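6-carboxyhexanoate--CoA ligase (Aquifex aeolicus, PDB 5TVA) belongs to the BioW family of CoA ligases and is folded round one bound coenzyme A and one bound adenosine monophosphate. Local coordinates at residues Arg132-Ile137 against Glu226-Leu231; Cys173-Glu178 against Tyr217-Lys222. All coordinates share one frame; numbering follows the deposited sequence.

Contact 1 of 2, residues Arg132-Ile137 against Glu226-Leu231; sequences RGVRTI and EIIECL. With COA (coenzyme A), chain D.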
ATOM      1  N   ARG A 132      -0.761  -3.355 -14.844  1.00 48.11           N
ATOM      2  CA  ARG A 132       0.036  -3.936 -13.777  1.00 49.51           C
ATOM      3  C   ARG A 132       0.366  -2.907 -12.698  1.00 52.50           C
ATOM      4  O   ARG A 132       0.272  -3.201 -11.495  1.00 44.95           O
ATOM      5  CB  ARG A 132       1.307  -4.534 -14.369  1.00 52.48           C
ATOM      6  CG  ARG A 132       1.879  -5.625 -13.530  1.00 59.06           C
ATOM      7  CD  ARG A 132       3.419  -5.743 -13.633  1.00 58.52           C
ATOM      8  NE  ARG A 132       3.955  -5.083 -12.455  1.00 66.16           N
ATOM      9  CZ  ARG A 132       5.171  -5.304 -11.971  1.00 61.84           C
ATOM     10  NH1 ARG A 132       5.962  -6.232 -12.525  1.00 61.59           N
ATOM     11  NH2 ARG A 132       5.584  -4.644 -10.889  1.00 56.92           N
ATOM     12  N   GLY A 133       0.757  -1.696 -13.114  1.00 47.88           N
ATOM     13  CA  GLY A 133       1.284  -0.719 -12.186  1.00 42.26           C
ATOM     14  C   GLY A 133       2.624  -1.144 -11.606  1.00 36.89           C
ATOM     15  O   GLY A 133       3.283  -2.068 -12.064  1.00 36.22           O
ATOM     16  N   VAL A 134       3.006  -0.450 -10.541  1.00 37.09           N
ATOM     17  CA  VAL A 134       4.223  -0.770  -9.805  1.00 38.54           C
ATOM     18  C   VAL A 134       3.823  -1.291  -8.424  1.00 34.83           C
ATOM     19  O   VAL A 134       2.857  -0.811  -7.823  1.00 37.00           O
ATOM     20  CB  VAL A 134       5.139   0.469  -9.731  1.00 35.95           C
ATOM     21  CG1 VAL A 134       6.399   0.175  -8.962  1.00 32.94           C
ATOM     22  CG2 VAL A 134       5.491   0.895 -11.140  1.00 46.27           C
ATOM     23  N   ARG A 135       4.551  -2.286  -7.937  1.00 34.41           N
ATOM     24  CA  ARG A 135       4.273  -2.930  -6.665  1.00 40.64           C
ATOM     25  C   ARG A 135       5.367  -2.570  -5.681  1.00 37.77           C
ATOM     26  O   ARG A 135       6.548  -2.781  -5.969  1.00 35.34           O
ATOM     27  CB  ARG A 135       4.209  -4.452  -6.808  1.00 41.39           C
ATOM     28  CG  ARG A 135       2.836  -5.058  -6.996  1.00 42.30           C
ATOM     29  CD  ARG A 135       2.988  -6.564  -7.245  1.00 46.28           C
ATOM     30  NE  ARG A 135       2.463  -6.933  -8.552  1.00 54.55           N
ATOM     31  CZ  ARG A 135       3.155  -7.476  -9.550  1.00 55.80           C
ATOM     32  NH1 ARG A 135       4.445  -7.772  -9.432  1.00 51.97           N
ATOM     33  NH2 ARG A 135       2.527  -7.733 -10.684  1.00 58.33           N
ATOM     34  N   THR A 136       4.971  -2.035  -4.522  1.00 35.38           N
ATOM     35  CA  THR A 136       5.907  -1.877  -3.415  1.00 36.14           C
ATOM     36  C   THR A 136       6.147  -3.235  -2.774  1.00 34.81           C
ATOM     37  O   THR A 136       5.187  -3.937  -2.438  1.00 35.87           O
ATOM     38  CB  THR A 136       5.339  -0.908  -2.374  1.00 32.57           C
ATOM     39  OG1 THR A 136       5.052   0.359  -2.974  1.00 30.94           O
ATOM     40  CG2 THR A 136       6.298  -0.733  -1.210  1.00 32.72           C
ATOM     41  N   ILE A 137       7.422  -3.621  -2.614  1.00 32.66           N
ATOM     42  CA  ILE A 137       7.801  -4.912  -2.032  1.00 30.54           C
ATOM     43  C   ILE A 137       9.036  -4.707  -1.169  1.00 34.27           C
ATOM     44  O   ILE A 137       9.544  -3.590  -1.032  1.00 32.63           O
ATOM     45  CB  ILE A 137       8.055  -6.020  -3.088  1.00 34.02           C
ATOM     46  CG1 ILE A 137       9.215  -5.682  -4.031  1.00 34.65           C
ATOM     47  CG2 ILE A 137       6.767  -6.347  -3.914  1.00 30.72           C
ATOM     48  CD1 ILE A 137       9.748  -6.933  -4.746  1.00 30.63           C
ATOM     49  N   GLU A 226      14.680   6.644  -9.645  1.00 33.61           N
ATOM     50  CA  GLU A 226      15.156   6.270  -8.330  1.00 34.56           C
ATOM     51  C   GLU A 226      13.997   5.776  -7.461  1.00 36.44           C
ATOM     52  O   GLU A 226      14.171   4.862  -6.651  1.00 33.78           O
ATOM     53  CB  GLU A 226      15.880   7.450  -7.680  1.00 33.95           C
ATOM     54  CG  GLU A 226      17.030   8.124  -8.541  1.00 44.19           C
ATOM     55  CD  GLU A 226      16.562   8.927  -9.784  1.00 48.15           C
ATOM     56  OE1 GLU A 226      17.198   8.792 -10.847  1.00 59.21           O
ATOM     57  OE2 GLU A 226      15.594   9.709  -9.717  1.00 49.42           O
ATOM     58  N   ILE A 227      12.803   6.345  -7.644  1.00 36.22           N
ATOM     59  CA  ILE A 227      11.653   5.954  -6.832  1.00 38.43           C
ATOM     60  C   ILE A 227      11.266   4.518  -7.121  1.00 37.50           C
ATOM     61  O   ILE A 227      11.088   3.716  -6.193  1.00 38.82           O
ATOM     62  CB  ILE A 227      10.468   6.914  -7.050  1.00 36.65           C
ATOM     63  CG1 ILE A 227      10.787   8.282  -6.413  1.00 36.62           C
ATOM     64  CG2 ILE A 227       9.190   6.324  -6.444  1.00 38.04           C
ATOM     65  CD1 ILE A 227       9.750   9.333  -6.701  1.00 35.81           C
ATOM     66  N   ILE A 228      11.159   4.166  -8.411  1.00 35.72           N
ATOM     67  CA  ILE A 228      10.799   2.803  -8.798  1.00 35.41           C
ATOM     68  C   ILE A 228      11.831   1.809  -8.285  1.00 39.90           C
ATOM     69  O   ILE A 228      11.483   0.758  -7.731  1.00 36.52           O
ATOM     70  CB  ILE A 228      10.639   2.687 -10.323  1.00 37.82           C
ATOM     71  CG1 ILE A 228       9.569   3.647 -10.830  1.00 37.26           C
ATOM     72  CG2 ILE A 228      10.283   1.245 -10.720  1.00 33.11           C
ATOM     73  CD1 ILE A 228       9.238   3.437 -12.291  1.00 34.16           C
ATOM     74  N   GLU A 229      13.117   2.118  -8.462  1.00 37.32           N
ATOM     75  CA  GLU A 229      14.140   1.243  -7.908  1.00 35.94           C
ATOM     76  C   GLU A 229      13.939   1.044  -6.409  1.00 37.34           C
ATOM     77  O   GLU A 229      14.099  -0.068  -5.898  1.00 34.71           O
ATOM     78  CB  GLU A 229      15.527   1.812  -8.186  1.00 32.58           C
ATOM     79  CG  GLU A 229      16.629   0.974  -7.619  1.00 31.78           C
ATOM     80  CD  GLU A 229      18.012   1.538  -7.941  1.00 40.68           C
ATOM     81  OE1 GLU A 229      18.309   2.672  -7.519  1.00 39.69           O
ATOM     82  OE2 GLU A 229      18.800   0.851  -8.637  1.00 36.06           O
ATOM     83  N   CYS A 230      13.631   2.120  -5.683  1.00 35.24           N
ATOM     84  CA  CYS A 230      13.491   2.022  -4.233  1.00 36.82           C
ATOM     85  C   CYS A 230      12.274   1.188  -3.864  1.00 35.60           C
ATOM     86  O   CYS A 230      12.361   0.284  -3.023  1.00 34.35           O
ATOM     87  CB  CYS A 230      13.392   3.416  -3.612  1.00 33.53           C
ATOM     88  SG  CYS A 230      13.421   3.430  -1.818  1.00 44.78           S
ATOM     89  N   LEU A 231      11.142   1.450  -4.524  1.00 31.07           N
ATOM     90  CA  LEU A 231       9.916   0.728  -4.204  1.00 35.98           C
ATOM     91  C   LEU A 231      10.079  -0.770  -4.427  1.00 40.95           C
ATOM     92  O   LEU A 231       9.502  -1.576  -3.685  1.00 34.71           O
ATOM     93  CB  LEU A 231       8.746   1.260  -5.041  1.00 33.32           C
ATOM     94  CG  LEU A 231       8.298   2.704  -4.827  1.00 35.76           C
ATOM     95  CD1 LEU A 231       7.339   3.146  -5.937  1.00 30.02           C
ATOM     96  CD2 LEU A 231       7.658   2.839  -3.455  1.00 37.04           C
TER
HETATM   97  N1A COA D 302      -1.807  -8.358  -6.856  1.00 47.84           N
HETATM   98  C2A COA D 302      -2.089  -8.986  -8.007  1.00 47.13           C
HETATM   99  N3A COA D 302      -1.220  -9.808  -8.581  1.00 52.55           N
HETATM  100  C4A COA D 302      -0.007 -10.014  -8.029  1.00 53.84           C
HETATM  101  C5A COA D 302       0.327  -9.377  -6.832  1.00 50.56           C
HETATM  102  C6A COA D 302      -0.646  -8.523  -6.253  1.00 45.52           C
HETATM  103  N6A COA D 302      -0.316  -7.800  -4.959  1.00 43.92           N
HETATM  104  N7A COA D 302       1.558  -9.753  -6.481  1.00 48.49           N
HETATM  105  C8A COA D 302       2.004 -10.585  -7.403  1.00 52.15           C
HETATM  106  N9A COA D 302       1.058 -10.778  -8.324  1.00 53.69           N
HETATM  107  C1B COA D 302       1.360 -11.614  -9.523  1.00 53.30           C
HETATM  108  C2B COA D 302       0.661 -11.850 -10.553  1.00 55.28           C
HETATM  109  O2B COA D 302      -0.035 -10.688 -11.107  1.00 61.09           O
HETATM  110  C3B COA D 302       2.044 -12.065 -11.473  1.00 58.58           C
HETATM  111  O3B COA D 302       2.642 -10.748 -11.607  1.00 53.70           O
HETATM  112  P3B COA D 302       2.747  -9.762 -12.964  1.00 61.90           P
HETATM  113  O7A COA D 302       4.135  -9.199 -12.963  1.00 52.62           O
HETATM  114  O8A COA D 302       2.480 -10.489 -14.247  1.00 66.21           O
HETATM  115  O9A COA D 302       1.781  -8.610 -12.871  1.00 57.00           O
HETATM  116  C4B COA D 302       2.789 -12.871 -10.771  1.00 55.90           C
HETATM  117  O4B COA D 302       2.142 -12.936  -9.348  1.00 50.90           O
HETATM  118  C5B COA D 302       4.326 -12.440 -10.619  1.00 48.50           C
HETATM  119  O5B COA D 302       4.471 -11.455  -9.655  1.00 52.43           O
HETATM  120  P1A COA D 302       5.791 -11.297  -8.636  1.00 56.90           P
HETATM  121  O1A COA D 302       6.375  -9.887  -8.795  1.00 52.73           O
HETATM  122  O2A COA D 302       6.853 -12.343  -8.876  1.00 54.62           O
HETATM  123  O3A COA D 302       5.229 -11.407  -7.092  1.00 55.38           O
HETATM  124  P2A COA D 302       6.090 -11.868  -5.720  1.00 55.22           P
HETATM  125  O4A COA D 302       6.111 -13.403  -5.725  1.00 45.84           O
HETATM  126  O5A COA D 302       7.551 -11.397  -5.790  1.00 56.07           O
HETATM  127  O6A COA D 302       5.262 -11.261  -4.379  1.00 61.05           O
HETATM  128  CBP COA D 302       3.827  -9.610  -3.003  1.00 58.05           C
HETATM  129  CCP COA D 302       4.713  -9.905  -4.317  1.00 58.51           C
HETATM  130  CDP COA D 302       2.474 -10.362  -3.109  1.00 46.70           C
HETATM  131  CEP COA D 302       4.512 -10.254  -1.777  1.00 45.01           C
HETATM  132  CAP COA D 302       3.601  -8.011  -2.803  1.00 48.32           C
HETATM  133  OAP COA D 302       2.389  -7.572  -3.290  1.00 49.13           O
HETATM  134  C9P COA D 302       3.655  -7.497  -1.337  1.00 50.56           C
HETATM  135  O9P COA D 302       4.687  -7.096  -0.842  1.00 56.64           O
HETATM  136  N8P COA D 302       2.449  -7.472  -0.515  1.00 57.09           N
HETATM  137  C7P COA D 302       2.478  -7.006   0.910  1.00 52.76           C
HETATM  138  C6P COA D 302       1.625  -5.767   1.143  1.00 54.34           C
HETATM  139  C5P COA D 302       0.091  -5.951   0.863  1.00 61.21           C
HETATM  140  O5P COA D 302      -0.299  -6.455  -0.121  1.00 60.99           O
HETATM  141  N4P COA D 302      -0.868  -5.445   1.878  1.00 56.68           N
HETATM  142  C3P COA D 302      -2.359  -5.632   1.650  1.00 68.73           C
HETATM  143  C2P COA D 302      -3.114  -4.713   2.617  1.00 65.73           C
HETATM  144  S1P COA D 302      -2.413  -3.058   2.339  1.00 65.91           S
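The guanidinium of Arg135, a residue whose carbonyl lies against that of Leu231, is held between two layers. NH2 of Arg132 sits 3.6 Å above one face, displaced toward the rim, and C8A of the coenzyme A adenine lies over the opposite face. O7A of a coenzyme phosphate lies in plane at the edge, a doubtful detail, since this phosphate is modelled too close to NH2. NH1 of Arg135 stands 3.5 Å above the centre of the Arg132 guanidinium, with the backbone N of Arg135 at that group's edge. Phosphate oxygens, among them O1A at 2.9 Å from Arg135 NH1, probably offset the closeness of the two like charges. A bend at chi3 (-119°) turns the Arg135 head toward the coenzyme, while its NE bonds to the carbonyl of Arg113.

Toward helix 224-233 one nearly straight hydrogen bond joins the segments, Ile137 N to Leu231 O at 3.1 Å (173°). The carbonyl oxygens of Ile137 and Leu231 come close as two acceptors; Lys169 bonds the first and, weakly, the second. Leu231 brings CD2 to within 3.6 Å of Thr136 OG1, a hydroxyl whose main partner is Asn170. Val134 CG1 adds a looser apolar touch, 4.3 Å from Leu231 CD1, with Ile228 CG2 alongside. Thr136 N also bonds N1 of adenosine monophosphate, so this loop borders both ligand pockets. It runs between strands 116-119 and 139-141: Leu117 of the former packs on Val134 and Ile228, while helix 158-173 touches Thr136 through Leu166 and Leu231 through Cys173.

Contact 2 of 2, residues Cys173-Glu178 against Tyr217-Lys222; sequences CGVVAE and YFVSRK. With AMP (adenosine monophosphate), chain C.
Tyr217 starts its course against Val175: its CB lies 3.9 Å from both CG1 and CG2 of that valine. Further out, CG and CD2 still touch Val175 CG2, which comes in obliquely. Nearer the tip, CD1 and CE1 meet Glu178, also obliquely and from the same side of the ring plane, with Glu178 CD 3.6 Å from Tyr217 CE1. CZ nears C2 of the adenosine monophosphate base, and Tyr217 OH reaches that C2 at 3.1 Å and is hydrogen-bonded to Thr136. Glu178 and Tyr217 run side by side in the same direction, the carboxylate plane turned 68° from the ring. Glu178 gets there fully extended, with CG anti to the backbone N (chi1 179°), and its oxygens bond to Asn170 and Tyr191.

The backbones belong to antiparallel neighbours of a mixed sheet, strands 177-181 and 214-219, and between them lies a classic beta bulge, in which Val176 and Ala177 both face Phe218. Val176 N donates to Phe218 O at 2.7 Å, and Phe218 N to Ala177 O at 2.8 Å. Phe218 points to the sheet face opposite Tyr217 and turns its ring edge to the Ala177 backbone, CD2 being 3.2 Å from Ala177 O; helix 91-102 packs on it through Val93 and Ala97. Before the bulge, Gly174 ends helix 158-173 in a Schellman motif. A water accepts from Ser220 N and donates to Gly174 O.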
ATOM      1  N   CYS A 173      10.752   6.001   0.279  1.00 37.84           N
ATOM      2  CA  CYS A 173      11.315   5.870  -1.052  1.00 36.14           C
ATOM      3  C   CYS A 173      11.149   7.120  -1.906  1.00 41.26           C
ATOM      4  O   CYS A 173      11.718   7.179  -3.003  1.00 40.22           O
ATOM      5  CB  CYS A 173      10.676   4.669  -1.747  1.00 35.88           C
ATOM      6  SG  CYS A 173      11.421   3.125  -1.249  1.00 38.20           S
ATOM      7  N   GLY A 174      10.401   8.123  -1.437  1.00 41.44           N
ATOM      8  CA  GLY A 174      10.266   9.370  -2.163  1.00 40.45           C
ATOM      9  C   GLY A 174       8.908   9.623  -2.767  1.00 39.64           C
ATOM     10  O   GLY A 174       8.739  10.629  -3.461  1.00 41.68           O
ATOM     11  N   VAL A 175       7.933   8.747  -2.570  1.00 39.75           N
ATOM     12  CA  VAL A 175       6.578   9.125  -2.931  1.00 40.44           C
ATOM     13  C   VAL A 175       6.165  10.274  -2.029  1.00 38.76           C
ATOM     14  O   VAL A 175       6.399  10.239  -0.819  1.00 35.96           O
ATOM     15  CB  VAL A 175       5.644   7.917  -2.826  1.00 41.76           C
ATOM     16  CG1 VAL A 175       4.164   8.355  -2.925  1.00 38.18           C
ATOM     17  CG2 VAL A 175       6.012   6.907  -3.922  1.00 35.98           C
ATOM     18  N   VAL A 176       5.626  11.336  -2.631  1.00 39.51           N
ATOM     19  CA  VAL A 176       5.245  12.513  -1.859  1.00 38.49           C
ATOM     20  C   VAL A 176       3.995  12.224  -1.041  1.00 40.11           C
ATOM     21  O   VAL A 176       3.922  12.548   0.154  1.00 40.94           O
ATOM     22  CB  VAL A 176       5.037  13.725  -2.790  1.00 43.34           C
ATOM     23  CG1 VAL A 176       4.563  14.933  -1.986  1.00 40.84           C
ATOM     24  CG2 VAL A 176       6.342  14.061  -3.577  1.00 35.07           C
ATOM     25  N   ALA A 177       2.995  11.610  -1.670  1.00 38.82           N
ATOM     26  CA  ALA A 177       1.710  11.356  -1.024  1.00 41.84           C
ATOM     27  C   ALA A 177       1.064  10.156  -1.693  1.00 40.64           C
ATOM     28  O   ALA A 177       1.378   9.826  -2.839  1.00 42.63           O
ATOM     29  CB  ALA A 177       0.770  12.571  -1.114  1.00 37.38           C
ATOM     30  N   GLU A 178       0.136   9.516  -0.977  1.00 40.79           N
ATOM     31  CA  GLU A 178      -0.526   8.322  -1.478  1.00 37.66           C
ATOM     32  C   GLU A 178      -2.032   8.410  -1.252  1.00 44.92           C
ATOM     33  O   GLU A 178      -2.482   8.895  -0.206  1.00 47.35           O
ATOM     34  CB  GLU A 178       0.036   7.076  -0.794  1.00 35.53           C
ATOM     35  CG  GLU A 178      -0.635   5.764  -1.257  1.00 39.59           C
ATOM     36  CD  GLU A 178      -0.070   4.534  -0.572  1.00 37.89           C
ATOM     37  OE1 GLU A 178       1.001   4.638   0.045  1.00 36.78           O
ATOM     38  OE2 GLU A 178      -0.684   3.455  -0.661  1.00 39.48           O
ATOM     39  N   TYR A 217       0.239   6.785  -6.356  1.00 36.50           N
ATOM     40  CA  TYR A 217       1.438   7.344  -5.746  1.00 33.27           C
ATOM     41  C   TYR A 217       1.742   8.677  -6.417  1.00 40.27           C
ATOM     42  O   TYR A 217       1.905   8.731  -7.648  1.00 38.22           O
ATOM     43  CB  TYR A 217       2.633   6.402  -5.903  1.00 36.23           C
ATOM     44  CG  TYR A 217       2.571   5.058  -5.204  1.00 40.40           C
ATOM     45  CD1 TYR A 217       1.589   4.779  -4.246  1.00 32.98           C
ATOM     46  CD2 TYR A 217       3.517   4.064  -5.488  1.00 35.89           C
ATOM     47  CE1 TYR A 217       1.546   3.558  -3.608  1.00 34.93           C
ATOM     48  CE2 TYR A 217       3.476   2.822  -4.849  1.00 35.82           C
ATOM     49  CZ  TYR A 217       2.480   2.579  -3.905  1.00 38.29           C
ATOM     50  OH  TYR A 217       2.416   1.361  -3.243  1.00 35.17           O
ATOM     51  N   PHE A 218       1.862   9.746  -5.619  1.00 39.56           N
ATOM     52  CA  PHE A 218       2.180  11.072  -6.159  1.00 43.32           C
ATOM     53  C   PHE A 218       3.693  11.268  -6.109  1.00 42.97           C
ATOM     54  O   PHE A 218       4.273  11.353  -5.015  1.00 40.99           O
ATOM     55  CB  PHE A 218       1.445  12.166  -5.386  1.00 38.76           C
ATOM     56  CG  PHE A 218      -0.058  12.066  -5.487  1.00 46.35           C
ATOM     57  CD1 PHE A 218      -0.733  12.618  -6.561  1.00 47.16           C
ATOM     58  CD2 PHE A 218      -0.794  11.378  -4.518  1.00 46.36           C
ATOM     59  CE1 PHE A 218      -2.110  12.505  -6.663  1.00 44.18           C
ATOM     60  CE2 PHE A 218      -2.173  11.267  -4.617  1.00 41.74           C
ATOM     61  CZ  PHE A 218      -2.826  11.835  -5.676  1.00 46.77           C
ATOM     62  N   VAL A 219       4.332  11.329  -7.290  1.00 34.71           N
ATOM     63  CA  VAL A 219       5.791  11.364  -7.406  1.00 41.71           C
ATOM     64  C   VAL A 219       6.244  12.510  -8.309  1.00 39.23           C
ATOM     65  O   VAL A 219       5.572  12.880  -9.274  1.00 35.93           O
ATOM     66  CB  VAL A 219       6.374  10.035  -7.960  1.00 42.84           C
ATOM     67  CG1 VAL A 219       6.023   8.840  -7.064  1.00 40.87           C
ATOM     68  CG2 VAL A 219       5.921   9.806  -9.398  1.00 38.62           C
ATOM     69  N   SER A 220       7.418  13.052  -8.005  1.00 40.15           N
ATOM     70  CA  SER A 220       8.050  14.040  -8.872  1.00 43.58           C
ATOM     71  C   SER A 220       8.718  13.321 -10.040  1.00 40.10           C
ATOM     72  O   SER A 220       9.556  12.439  -9.820  1.00 36.36           O
ATOM     73  CB  SER A 220       9.066  14.851  -8.077  1.00 42.42           C
ATOM     74  OG  SER A 220       9.469  15.996  -8.803  1.00 51.56           O
ATOM     75  N   ARG A 221       8.331  13.665 -11.277  1.00 37.57           N
ATOM     76  CA  ARG A 221       8.868  12.935 -12.423  1.00 43.05           C
ATOM     77  C   ARG A 221      10.392  12.926 -12.442  1.00 42.69           C
ATOM     78  O   ARG A 221      10.993  11.938 -12.870  1.00 41.49           O
ATOM     79  CB  ARG A 221       8.368  13.485 -13.763  1.00 43.93           C
ATOM     80  CG  ARG A 221       8.687  12.490 -14.881  1.00 44.74           C
ATOM     81  CD  ARG A 221       8.772  13.097 -16.258  1.00 55.12           C
ATOM     82  NE  ARG A 221       7.551  12.994 -17.055  1.00 59.08           N
ATOM     83  CZ  ARG A 221       7.426  12.264 -18.164  1.00 59.07           C
ATOM     84  NH1 ARG A 221       8.440  11.532 -18.612  1.00 57.66           N
ATOM     85  NH2 ARG A 221       6.269  12.255 -18.817  1.00 62.79           N
ATOM     86  N   LYS A 222      11.033  13.996 -11.981  1.00 39.66           N
ATOM     87  CA  LYS A 222      12.486  14.037 -12.077  1.00 45.25           C
ATOM     88  C   LYS A 222      13.151  12.956 -11.241  1.00 45.39           C
ATOM     89  O   LYS A 222      14.339  12.687 -11.447  1.00 44.23           O
ATOM     90  CB  LYS A 222      13.004  15.420 -11.666  1.00 39.92           C
ATOM     91  CG  LYS A 222      12.939  15.642 -10.186  1.00 41.54           C
ATOM     92  CD  LYS A 222      13.256  17.073  -9.783  1.00 42.74           C
ATOM     93  CE  LYS A 222      12.498  17.402  -8.505  1.00 43.86           C
ATOM     94  NZ  LYS A 222      13.375  18.201  -7.609  1.00 54.10           N
TER
HETATM   95  P   AMP C 301      -4.916  -4.407  -1.161  1.00 66.06           P
HETATM   96  O1P AMP C 301      -4.093  -3.570  -0.206  1.00 50.35           O
HETATM   97  O2P AMP C 301      -4.283  -5.772  -1.339  1.00 57.79           O
HETATM   98  O3P AMP C 301      -6.430  -4.378  -0.982  1.00 52.00           O
HETATM   99  O5' AMP C 301      -4.774  -3.712  -2.594  1.00 59.31           O
HETATM  100  C5' AMP C 301      -5.489  -2.527  -2.941  1.00 57.24           C
HETATM  101  C4' AMP C 301      -5.123  -2.097  -4.344  1.00 59.12           C
HETATM  102  O4' AMP C 301      -3.800  -1.499  -4.318  1.00 49.83           O
HETATM  103  C3' AMP C 301      -5.042  -3.245  -5.352  1.00 58.22           C
HETATM  104  O3' AMP C 301      -6.253  -3.440  -6.060  1.00 70.05           O
HETATM  105  C2' AMP C 301      -3.874  -2.882  -6.256  1.00 54.72           C
HETATM  106  O2' AMP C 301      -4.320  -2.088  -7.344  1.00 59.96           O
HETATM  107  C1' AMP C 301      -2.995  -2.026  -5.340  1.00 54.07           C
HETATM  108  N9  AMP C 301      -1.893  -2.793  -4.712  1.00 54.11           N
HETATM  109  C8  AMP C 301      -1.974  -4.004  -4.129  1.00 50.70           C
HETATM  110  N7  AMP C 301      -0.758  -4.411  -3.672  1.00 52.61           N
HETATM  111  C5  AMP C 301       0.143  -3.453  -3.959  1.00 49.36           C
HETATM  112  C6  AMP C 301       1.596  -3.219  -3.738  1.00 42.30           C
HETATM  113  N6  AMP C 301       2.385  -4.124  -3.118  1.00 35.01           N
HETATM  114  N1  AMP C 301       2.124  -2.054  -4.203  1.00 43.23           N
HETATM  115  C2  AMP C 301       1.376  -1.140  -4.839  1.00 40.57           C
HETATM  116  N3  AMP C 301       0.060  -1.287  -5.065  1.00 44.70           N
HETATM  117  C4  AMP C 301      -0.612  -2.390  -4.652  1.00 53.94           C
HETATM  118  O   HOH W   1       8.855  12.234  -5.790  1.00 42.27           O

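How the contacts relate
Along the chain the order is 132-137, 173-178, 217-222, 226-231, so both segments of contact 2 fall between those of contact 1. The centres of the two contacts lie about 11 Å apart, and strand 214-219 leads almost directly into helix 224-233. The two are tied covalently by the Cys173-Cys230 disulfide (SG to SG 2.1 Å), which joins the end of helix 158-173 to helix 224-233. Ile227 of that helix adds packing on Gly174 and Val219. Contact 2 belongs to the mixed sheet, contact 1 to the loop and helix beside it; together they bring Thr136 and Tyr217 to one adenosine monophosphate base, while contact 1 alone also holds coenzyme A pocket arginines.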